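Local atomic coordinates of Non-ribosomal peptide synthetase (Methanobrevibacter ruminantium, PDB entry 6VTJ), a protein that probably releases a finished peptide, carried on its phosphopantetheine-bearing thiolation domain, by reducing the thioester in its Rossmann-type, NAD(P)H-dependent reductase domain. Residues E112-N117 / D278-Y283; S257-L262 / H387-H392; S263-N268 / E450-I455; L298-V303 / V313-V318. All blocks are in the same frame, centred on the assembly; numbering follows the deposited sequence.

Contact 1 of 4, residues E112-N117 / D278-Y283; sequences ENTWEN and DERTLY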
# COMPACT_ATOMS: atom_id res chain seq x y z
N GLU A 112 -24.12 8.44 7.27
CA GLU A 112 -24.97 7.26 7.33
C GLU A 112 -24.21 5.99 7.71
O GLU A 112 -24.85 4.96 7.93
CB GLU A 112 -25.69 7.06 5.99
CG GLU A 112 -26.34 8.32 5.43
CD GLU A 112 -27.06 8.07 4.11
OE1 GLU A 112 -27.00 6.93 3.60
OE2 GLU A 112 -27.69 9.01 3.57
N ASN A 113 -22.87 6.05 7.80
CA ASN A 113 -22.04 4.84 7.98
C ASN A 113 -21.86 4.56 9.48
O ASN A 113 -20.80 4.79 10.07
CB ASN A 113 -20.70 5.00 7.26
CG ASN A 113 -19.88 3.72 7.29
OD1 ASN A 113 -20.45 2.63 7.26
ND2 ASN A 113 -18.55 3.84 7.37
N THR A 114 -22.90 4.02 10.09
CA THR A 114 -22.93 3.83 11.53
C THR A 114 -23.16 2.36 11.88
O THR A 114 -23.61 1.57 11.04
CB THR A 114 -24.04 4.66 12.17
OG1 THR A 114 -25.28 4.26 11.59
CG2 THR A 114 -23.80 6.16 11.90
N TRP A 115 -22.89 2.02 13.14
CA TRP A 115 -23.30 0.71 13.62
C TRP A 115 -24.81 0.52 13.45
O TRP A 115 -25.27 -0.57 13.11
CB TRP A 115 -22.91 0.53 15.09
CG TRP A 115 -23.57 -0.66 15.68
CD1 TRP A 115 -24.70 -0.67 16.47
CD2 TRP A 115 -23.20 -2.04 15.51
NE1 TRP A 115 -25.03 -1.97 16.81
CE2 TRP A 115 -24.12 -2.82 16.23
CE3 TRP A 115 -22.16 -2.68 14.82
CZ2 TRP A 115 -24.04 -4.22 16.27
CZ3 TRP A 115 -22.08 -4.07 14.86
CH2 TRP A 115 -23.02 -4.83 15.58
N GLU A 116 -25.59 1.58 13.70
CA GLU A 116 -27.04 1.45 13.63
C GLU A 116 -27.48 1.02 12.24
O GLU A 116 -28.29 0.10 12.08
CB GLU A 116 -27.71 2.77 14.03
CG GLU A 116 -29.23 2.71 13.98
CD GLU A 116 -29.88 3.84 14.77
OE1 GLU A 116 -30.58 4.66 14.14
OE2 GLU A 116 -29.71 3.90 16.01
N ASN A 117 -26.93 1.67 11.21
CA ASN A 117 -27.40 1.36 9.86
C ASN A 117 -26.88 0.02 9.36
O ASN A 117 -27.56 -0.65 8.57
CB ASN A 117 -27.02 2.51 8.92
CG ASN A 117 -27.93 3.70 9.11
OD1 ASN A 117 -29.08 3.53 9.52
ND2 ASN A 117 -27.44 4.90 8.85
N ASP A 278 -12.05 8.12 11.70
CA ASP A 278 -12.76 6.86 11.73
C ASP A 278 -13.37 6.61 10.36
O ASP A 278 -13.06 7.30 9.38
CB ASP A 278 -13.82 6.87 12.84
CG ASP A 278 -14.89 7.94 12.63
OD1 ASP A 278 -15.02 8.49 11.52
OD2 ASP A 278 -15.63 8.21 13.59
N GLU A 279 -14.25 5.60 10.30
CA GLU A 279 -14.92 5.13 9.08
C GLU A 279 -15.91 6.15 8.52
O GLU A 279 -16.51 5.89 7.46
CB GLU A 279 -15.62 3.80 9.37
CG GLU A 279 -14.66 2.64 9.69
CD GLU A 279 -14.43 2.39 11.20
OE1 GLU A 279 -14.55 3.33 12.02
OE2 GLU A 279 -14.07 1.25 11.58
N ARG A 280 -16.10 7.29 9.18
CA ARG A 280 -16.93 8.37 8.67
C ARG A 280 -16.10 9.58 8.24
O ARG A 280 -16.65 10.67 8.04
CB ARG A 280 -17.98 8.76 9.71
CG ARG A 280 -19.05 7.66 9.88
CD ARG A 280 -20.10 8.03 10.94
NE ARG A 280 -19.50 8.07 12.27
CZ ARG A 280 -19.36 7.01 13.05
NH1 ARG A 280 -19.79 5.81 12.65
NH2 ARG A 280 -18.78 7.13 14.24
N THR A 281 -14.79 9.40 8.06
CA THR A 281 -13.88 10.48 7.74
C THR A 281 -13.30 10.29 6.34
O THR A 281 -12.80 9.21 6.00
CB THR A 281 -12.73 10.54 8.76
OG1 THR A 281 -13.26 10.56 10.10
CG2 THR A 281 -11.89 11.78 8.54
N LEU A 282 -13.34 11.35 5.52
CA LEU A 282 -12.56 11.35 4.30
C LEU A 282 -11.55 12.48 4.33
O LEU A 282 -10.37 12.25 4.60
CB LEU A 282 -13.44 11.46 3.05
CG LEU A 282 -12.76 11.58 1.68
CD1 LEU A 282 -11.86 10.44 1.39
CD2 LEU A 282 -13.81 11.66 0.61
N TYR A 283 -11.99 13.72 4.10
CA TYR A 283 -11.10 14.85 3.93
C TYR A 283 -11.18 15.80 5.12
O TYR A 283 -12.27 16.26 5.48
CB TYR A 283 -11.44 15.61 2.66
CG TYR A 283 -10.47 16.73 2.39
CD1 TYR A 283 -9.13 16.45 2.20
CD2 TYR A 283 -10.88 18.06 2.33
CE1 TYR A 283 -8.22 17.45 1.94
CE2 TYR A 283 -9.97 19.09 2.07
CZ TYR A 283 -8.63 18.77 1.87
OH TYR A 283 -7.68 19.74 1.61
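Asn-113 and Arg-280, their CA atoms 6.2 Å apart, bring the turn before helix 115-120 against the loop 278-283: Asn-113 is the centre of an inverse gamma turn, and Arg-280 lies in the type I beta turn from Asp-278 to Thr-281, between strand 252-258 and helix 291-308 of the reductase domain. The pairing is reciprocal, each side chain donating to a backbone carbonyl of the other segment. Asn-113 ND2 reaches Glu-279 O at 2.9 Å; the acceptor lies in the amide plane, although the donor stands well above the carbonyl plane. In return Arg-280 NH1 donates to Asn-113 O at 3.0 Å, the oxygen sitting at the guanidinium edge. CG and CD of Arg-280 each lie 3.4 Å from Asn-113 O, and the bend at chi3 (-67°) turns the guanidinium so that NH1 reaches the same oxygen. Gln-457 of helix 456-464 bonds to Arg-280 NH1 through OE1 and to Asn-113 O through NE2, and Asn-113 ND2 has a second acceptor in Val-385 O. Both segments are internally braced. Asp-278 OD1 accepts from Arg-280 N in an Asx turn, while Thr-114, N-cap of helix 115-120, receives Asn-117 N on its OG1 at 3.1 Å.

Contact 2 of 4, residues S257-L262 / H387-H392; sequences STISVL and HCMNNH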
# COMPACT_ATOMS: atom_id res chain seq x y z
N SER A 257 -8.77 0.10 -0.42
CA SER A 257 -8.06 1.35 -0.19
C SER A 257 -7.01 1.14 0.89
O SER A 257 -6.65 0.00 1.20
CB SER A 257 -9.05 2.46 0.21
OG SER A 257 -8.45 3.75 0.11
N THR A 258 -6.49 2.22 1.45
CA THR A 258 -5.47 2.13 2.48
C THR A 258 -5.89 2.98 3.67
O THR A 258 -6.48 4.05 3.52
CB THR A 258 -4.07 2.59 1.96
OG1 THR A 258 -3.15 2.66 3.05
CG2 THR A 258 -4.13 3.98 1.30
N ILE A 259 -5.60 2.47 4.87
CA ILE A 259 -5.79 3.25 6.08
C ILE A 259 -4.93 4.50 6.08
O ILE A 259 -5.23 5.45 6.81
CB ILE A 259 -5.48 2.37 7.32
CG1 ILE A 259 -6.16 2.94 8.57
CG2 ILE A 259 -3.96 2.21 7.51
CD1 ILE A 259 -7.67 3.03 8.46
N SER A 260 -3.87 4.54 5.27
CA SER A 260 -2.96 5.68 5.26
C SER A 260 -3.59 6.95 4.70
O SER A 260 -2.93 7.99 4.75
CB SER A 260 -1.70 5.36 4.45
OG SER A 260 -1.00 4.28 5.05
N VAL A 261 -4.82 6.90 4.17
CA VAL A 261 -5.42 8.16 3.73
C VAL A 261 -5.72 9.04 4.92
O VAL A 261 -5.71 10.27 4.79
CB VAL A 261 -6.69 7.96 2.87
CG1 VAL A 261 -6.37 7.21 1.58
CG2 VAL A 261 -7.80 7.29 3.66
N LEU A 262 -5.96 8.46 6.10
CA LEU A 262 -5.97 9.22 7.36
C LEU A 262 -4.51 9.41 7.78
O LEU A 262 -3.98 8.73 8.66
CB LEU A 262 -6.79 8.52 8.42
CG LEU A 262 -8.14 8.04 7.91
CD1 LEU A 262 -8.91 7.36 9.02
CD2 LEU A 262 -8.97 9.19 7.30
N HIS A 387 -12.54 -0.14 8.04
CA HIS A 387 -11.14 -0.20 8.45
C HIS A 387 -10.80 -1.66 8.73
O HIS A 387 -10.89 -2.15 9.86
CB HIS A 387 -10.91 0.69 9.66
CG HIS A 387 -11.02 2.15 9.33
ND1 HIS A 387 -10.92 3.14 10.28
CD2 HIS A 387 -11.21 2.78 8.14
CE1 HIS A 387 -11.05 4.32 9.69
NE2 HIS A 387 -11.23 4.12 8.40
N CYS A 388 -10.40 -2.37 7.67
CA CYS A 388 -10.29 -3.82 7.71
C CYS A 388 -8.82 -4.18 7.98
O CYS A 388 -8.05 -4.43 7.06
CB CYS A 388 -10.81 -4.41 6.41
SG CYS A 388 -10.85 -6.21 6.36
N MET A 389 -8.46 -4.22 9.26
CA MET A 389 -7.11 -4.53 9.68
C MET A 389 -7.14 -5.19 11.05
O MET A 389 -8.06 -4.95 11.85
CB MET A 389 -6.22 -3.27 9.72
CG MET A 389 -6.82 -2.08 10.46
SD MET A 389 -6.01 -0.53 9.97
CE MET A 389 -4.44 -0.65 10.84
N ASN A 390 -6.13 -6.01 11.31
CA ASN A 390 -6.00 -6.76 12.56
C ASN A 390 -5.98 -5.83 13.77
O ASN A 390 -5.03 -5.05 13.94
CB ASN A 390 -4.75 -7.62 12.52
CG ASN A 390 -4.79 -8.73 13.53
OD1 ASN A 390 -5.26 -8.53 14.63
ND2 ASN A 390 -4.30 -9.91 13.16
N ASN A 391 -7.01 -5.88 14.60
CA ASN A 391 -7.12 -4.95 15.71
C ASN A 391 -6.24 -5.33 16.90
O ASN A 391 -6.08 -4.52 17.82
CB ASN A 391 -8.58 -4.80 16.15
CG ASN A 391 -9.19 -6.10 16.64
OD1 ASN A 391 -9.26 -7.08 15.90
ND2 ASN A 391 -9.67 -6.10 17.87
N HIS A 392 -5.62 -6.51 16.89
CA HIS A 392 -4.70 -6.90 17.96
C HIS A 392 -3.28 -6.46 17.60
O HIS A 392 -2.43 -7.24 17.15
CB HIS A 392 -4.80 -8.41 18.21
CG HIS A 392 -6.20 -8.87 18.46
ND1 HIS A 392 -6.89 -9.67 17.57
CD2 HIS A 392 -7.05 -8.62 19.48
CE1 HIS A 392 -8.10 -9.90 18.04
NE2 HIS A 392 -8.22 -9.27 19.20
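Ile-259 and His-387 carry the main contact, a CH-pi interaction. The methyl CD1 of Ile-259 stands 3.5 Å from the centroid of the His-387 imidazole and only 8° off the ring normal, thus squarely over the centre of one face. With CG1 trans to the backbone N (chi1 -159°), the isoleucine projects its longer branch across the gap to reach that face. Two apolar contacts flank this pair. Leu-262 CD1 approaches the same ring obliquely, 3.8 Å from His-387 CE1, and Met-389 crosses Ile-259 at about a right angle, its SD 3.7 Å from Ile-259 CG1. Polar interactions serve the histidine from elsewhere: ND1 bonds to Glu-454 O and NE2 to Arg-317 NH1, fixing the rotation of the ring. With an alanine in place of His-387, Ile-259 CD1 would probably lose its aromatic support, and Glu-454 O and Arg-317 NH1 would be left without this partner. In the Rossmann-type sheet, strands 252-258 and 385-388 flank strand 313-322, and side chains at their C-terminal ends meet across it, near Arg-317. Thr-258, whose OG1 accepts from Ser-260 N in an ST turn, touches Tyr-292 and Lys-296, a spacing consistent with the tyrosine-lysine signature of short-chain dehydrogenases/reductases. Because a carbonyl can only accept, ND1 probably bears a proton while NE2 receives one from the arginine; the imidazole therefore offers an oriented polar edge to its neighbours and an apolar face to Ile-259.

Contact 3 of 4, residues S263-N268 / E450-I455; sequences SSYSLN and EENVEI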
# COMPACT_ATOMS: atom_id res chain seq x y z
N SER A 263 -3.84 10.35 7.12
CA SER A 263 -2.39 10.36 7.11
C SER A 263 -1.76 11.13 8.26
O SER A 263 -0.60 10.86 8.58
CB SER A 263 -1.88 10.96 5.79
OG SER A 263 -2.40 12.27 5.61
N SER A 264 -2.47 12.06 8.88
CA SER A 264 -1.85 12.98 9.83
C SER A 264 -2.95 13.79 10.49
O SER A 264 -4.11 13.74 10.06
CB SER A 264 -0.89 13.93 9.13
OG SER A 264 -1.62 14.91 8.40
N TYR A 265 -2.57 14.56 11.51
CA TYR A 265 -3.45 15.61 11.99
C TYR A 265 -3.70 16.61 10.86
O TYR A 265 -2.92 16.71 9.91
CB TYR A 265 -2.86 16.33 13.19
CG TYR A 265 -2.82 15.51 14.46
CD1 TYR A 265 -3.98 15.14 15.11
CD2 TYR A 265 -1.61 15.13 15.02
CE1 TYR A 265 -3.95 14.39 16.27
CE2 TYR A 265 -1.56 14.38 16.17
CZ TYR A 265 -2.73 14.01 16.80
OH TYR A 265 -2.68 13.27 17.95
N SER A 266 -4.81 17.34 10.97
CA SER A 266 -5.13 18.37 10.00
C SER A 266 -4.00 19.39 9.91
O SER A 266 -3.43 19.80 10.92
CB SER A 266 -6.43 19.09 10.40
OG SER A 266 -6.79 20.09 9.46
N LEU A 267 -3.66 19.78 8.67
CA LEU A 267 -2.75 20.89 8.45
C LEU A 267 -3.42 22.24 8.69
O LEU A 267 -2.75 23.27 8.67
CB LEU A 267 -2.18 20.85 7.02
CG LEU A 267 -1.44 19.57 6.61
CD1 LEU A 267 -1.02 19.59 5.15
CD2 LEU A 267 -0.23 19.38 7.49
N ASN A 268 -4.74 22.24 8.95
CA ASN A 268 -5.51 23.46 9.14
C ASN A 268 -6.53 23.21 10.25
O ASN A 268 -7.75 23.20 10.04
CB ASN A 268 -6.20 23.89 7.85
CG ASN A 268 -6.92 25.22 7.99
OD1 ASN A 268 -6.74 25.94 8.97
ND2 ASN A 268 -7.74 25.55 6.99
N GLU A 450 -1.11 8.36 14.77
CA GLU A 450 -1.75 7.13 14.30
C GLU A 450 -2.52 6.42 15.41
O GLU A 450 -3.52 5.75 15.14
CB GLU A 450 -0.72 6.19 13.68
N GLU A 451 -2.08 6.59 16.66
CA GLU A 451 -2.80 6.03 17.80
C GLU A 451 -4.26 6.48 17.85
O GLU A 451 -5.06 5.86 18.56
CB GLU A 451 -2.12 6.42 19.12
N ASN A 452 -4.62 7.53 17.12
CA ASN A 452 -5.95 8.11 17.16
C ASN A 452 -6.85 7.63 16.03
O ASN A 452 -8.01 8.05 15.97
CB ASN A 452 -5.87 9.63 17.13
CG ASN A 452 -5.21 10.20 18.37
OD1 ASN A 452 -4.04 10.57 18.34
ND2 ASN A 452 -5.95 10.23 19.49
N VAL A 453 -6.36 6.76 15.15
CA VAL A 453 -7.22 6.19 14.13
C VAL A 453 -8.11 5.13 14.78
O VAL A 453 -7.62 4.21 15.44
CB VAL A 453 -6.38 5.58 13.01
CG1 VAL A 453 -7.27 4.73 12.11
CG2 VAL A 453 -5.71 6.67 12.22
N GLU A 454 -9.42 5.27 14.59
CA GLU A 454 -10.34 4.28 15.14
C GLU A 454 -10.79 3.27 14.09
O GLU A 454 -11.11 3.63 12.95
CB GLU A 454 -11.55 4.94 15.79
CG GLU A 454 -11.16 6.13 16.63
CD GLU A 454 -12.36 6.80 17.25
OE1 GLU A 454 -12.71 7.95 16.87
OE2 GLU A 454 -12.97 6.14 18.13
N ILE A 455 -10.83 2.01 14.52
CA ILE A 455 -11.27 0.88 13.70
C ILE A 455 -12.33 0.06 14.39
O ILE A 455 -12.79 -0.96 13.84
CB ILE A 455 -10.07 -0.01 13.30
CG1 ILE A 455 -9.53 -0.76 14.53
CG2 ILE A 455 -8.92 0.78 12.68
CD1 ILE A 455 -8.57 -1.85 14.14
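The Tyr-265 hydroxyl approaches the Asn-452 amide at the protein surface. The phenolic OH lies 3.0 Å from the amide atom modelled as Asn-452 OD1, with ring and amide planes turned 51° from each other; the amide is probably turned over in the model. Its approach to the phenol is oblique, and little surface is buried between the two segments. One shell out, the tyrosine ring is met edge-to-face by Phe-449, immediately before segment 450-455, and also touches Tyr-277. Asn-452 ends a short 3-10 segment, which closes with a bond from Val-453 N to Glu-450 O at 3.0 Å. The backbone under Tyr-265 is held by several bonds: Ser-264 OG donates to Tyr-265 O at 2.7 Å and also bonds to Asp-287 N, while Ser-264 O meets the Tyr-284 hydroxyl. Next along the chain, Ser-266 OG accepts from Asn-268 N at 3.0 Å, an ST turn, and bonds to Tyr-284 O. On the other side, the backbone of Glu-454 pairs with Tyr-277. The contact thus joins two loops of the reductase domain, one following strand 252-258 and the other preceding helix 456-464. Its chemistry is a single small, neutral polar approach beside an aromatic pair, which implies a probably light link made from the braced 263-268 loop.

Contact 4 of 4, residues L298-V303 / V313-V318; sequences LAERAV and VKIIRV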
# COMPACT_ATOMS: atom_id res chain seq x y z
N LEU A 298 -7.68 10.18 -3.89
CA LEU A 298 -8.46 10.62 -5.05
C LEU A 298 -9.37 9.51 -5.54
O LEU A 298 -10.51 9.76 -5.96
CB LEU A 298 -7.51 11.09 -6.16
CG LEU A 298 -6.70 12.36 -5.88
CD1 LEU A 298 -5.68 12.65 -6.99
CD2 LEU A 298 -7.62 13.57 -5.67
N ALA A 299 -8.90 8.27 -5.47
CA ALA A 299 -9.77 7.15 -5.81
C ALA A 299 -10.97 7.04 -4.86
O ALA A 299 -12.11 6.84 -5.31
CB ALA A 299 -8.95 5.87 -5.82
N GLU A 300 -10.73 7.19 -3.55
CA GLU A 300 -11.82 7.14 -2.59
C GLU A 300 -12.85 8.21 -2.89
O GLU A 300 -14.06 7.96 -2.85
CB GLU A 300 -11.29 7.31 -1.16
CG GLU A 300 -10.69 6.04 -0.53
CD GLU A 300 -10.53 6.11 0.99
OE1 GLU A 300 -11.20 6.94 1.63
OE2 GLU A 300 -9.75 5.30 1.55
N ARG A 301 -12.39 9.42 -3.18
CA ARG A 301 -13.31 10.51 -3.48
C ARG A 301 -14.11 10.23 -4.75
O ARG A 301 -15.31 10.53 -4.81
CB ARG A 301 -12.55 11.82 -3.63
CG ARG A 301 -13.44 13.05 -3.71
CD ARG A 301 -12.59 14.31 -3.76
NE ARG A 301 -11.99 14.49 -5.08
CZ ARG A 301 -11.24 15.53 -5.42
NH1 ARG A 301 -10.96 16.49 -4.55
NH2 ARG A 301 -10.75 15.60 -6.66
N ALA A 302 -13.49 9.63 -5.77
CA ALA A 302 -14.25 9.26 -6.96
C ALA A 302 -15.33 8.22 -6.63
O ALA A 302 -16.47 8.29 -7.13
CB ALA A 302 -13.31 8.73 -8.04
N VAL A 303 -14.98 7.25 -5.78
CA VAL A 303 -15.92 6.19 -5.45
C VAL A 303 -17.12 6.77 -4.71
O VAL A 303 -18.29 6.51 -5.06
CB VAL A 303 -15.22 5.09 -4.62
CG1 VAL A 303 -16.25 4.13 -4.05
CG2 VAL A 303 -14.18 4.35 -5.47
N VAL A 313 -21.59 1.38 -3.35
CA VAL A 313 -20.14 1.28 -3.25
C VAL A 313 -19.72 0.91 -1.84
O VAL A 313 -20.45 1.14 -0.86
CB VAL A 313 -19.40 2.59 -3.64
CG1 VAL A 313 -19.86 3.13 -4.98
CG2 VAL A 313 -19.59 3.64 -2.55
N LYS A 314 -18.52 0.33 -1.75
CA LYS A 314 -17.80 0.14 -0.50
C LYS A 314 -16.35 0.56 -0.69
O LYS A 314 -15.75 0.39 -1.76
CB LYS A 314 -17.82 -1.32 -0.01
CG LYS A 314 -19.13 -2.05 -0.23
CD LYS A 314 -19.82 -2.31 1.07
CE LYS A 314 -21.21 -2.91 0.88
NZ LYS A 314 -22.16 -2.06 1.65
N ILE A 315 -15.80 1.12 0.37
CA ILE A 315 -14.39 1.42 0.45
C ILE A 315 -13.85 0.66 1.66
O ILE A 315 -14.27 0.91 2.79
CB ILE A 315 -14.14 2.93 0.55
CG1 ILE A 315 -14.56 3.61 -0.76
CG2 ILE A 315 -12.68 3.20 0.90
CD1 ILE A 315 -14.65 5.10 -0.69
N ILE A 316 -12.94 -0.27 1.41
CA ILE A 316 -12.38 -1.12 2.45
C ILE A 316 -10.92 -0.70 2.60
O ILE A 316 -10.07 -1.09 1.79
CB ILE A 316 -12.51 -2.61 2.08
CG1 ILE A 316 -13.99 -3.02 2.00
CG2 ILE A 316 -11.75 -3.50 3.08
CD1 ILE A 316 -14.18 -4.52 1.69
N ARG A 317 -10.62 0.11 3.62
CA ARG A 317 -9.23 0.49 3.90
C ARG A 317 -8.49 -0.65 4.59
O ARG A 317 -8.89 -1.10 5.67
CB ARG A 317 -9.20 1.75 4.77
CG ARG A 317 -9.81 2.95 4.08
CD ARG A 317 -10.01 4.10 5.04
NE ARG A 317 -10.51 5.28 4.34
CZ ARG A 317 -11.19 6.25 4.91
NH1 ARG A 317 -11.47 6.19 6.22
NH2 ARG A 317 -11.60 7.30 4.19
N VAL A 318 -7.39 -1.11 3.99
CA VAL A 318 -6.59 -2.16 4.59
C VAL A 318 -5.28 -1.56 5.12
O VAL A 318 -4.94 -0.41 4.85
CB VAL A 318 -6.33 -3.34 3.62
CG1 VAL A 318 -7.67 -4.01 3.24
CG2 VAL A 318 -5.53 -2.91 2.38
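Arg-317 presents its guanidinium side-on to the Glu-300 carboxylate, edge against edge, the two planes only 22° apart. NH2 donates to the syn lone pair of Glu-300 OE1 at 2.6 Å, and NE to the syn side of OE2 at 2.9 Å and 171°, giving a buried, two-pronged salt bridge. On the helix, Leu-298 CD2 lies over one face of the Arg-301 guanidinium, 3.9 Å above its plane, toward the rim. The Arg-317 chain, extended from CG to NE, carries the guanidinium from the strand across to the helix. Glu-300 OE2 also bonds to Ser-257 OG, while Arg-317 NH2 has a second acceptor in Thr-281 O. An alanine at Glu-300 would probably leave the buried Arg-317 charge without its mate and Ser-257 OG without this acceptor. Ile-315 CG2 lies under the carboxylate stem, 3.6 Å from Glu-300 CD, and Val-303 CG1, set trans to its backbone N, reaches both Val-313 CB at 3.5 Å and Ile-315 CG1 at 3.7 Å. The helix and strand segments run nearly antiparallel, at 157°, with axes 9.3 Å apart. This is the second half of a beta-alpha-beta crossover of the Rossmann type: strand 252-258 leads through helix 291-308 into the parallel, adjacent strand 313-322. Helix 229-246 packs beside helix 291-308, touching Ala-299 and Val-303, and strand 385-388 borders strand 313-322 on the side away from strand 252-258.

Overall arrangement
Polar bonds run from contact 4 to segments of the other three. From Glu-300 they lead to Ser-257 of contact 2 (OE2 to OG 2.5 Å); from Arg-317 they pass to His-387 of contact 2, whose ND1 lies 2.7 Å from Glu-454 O of the 450-455 segment in contact 3. Arg-317 NH2 also meets Thr-281 O of the 278-283 segment in contact 1 at 2.9 Å. Contact 3, more superficial, has no direct touch with contact 4, their nearest atoms being about 7 Å apart. The bound 4'-phosphopantetheine lies apart from these bonds: about 11 Å from the Ile-259 side chain of contact 2 and about 14 Å from that of Arg-317.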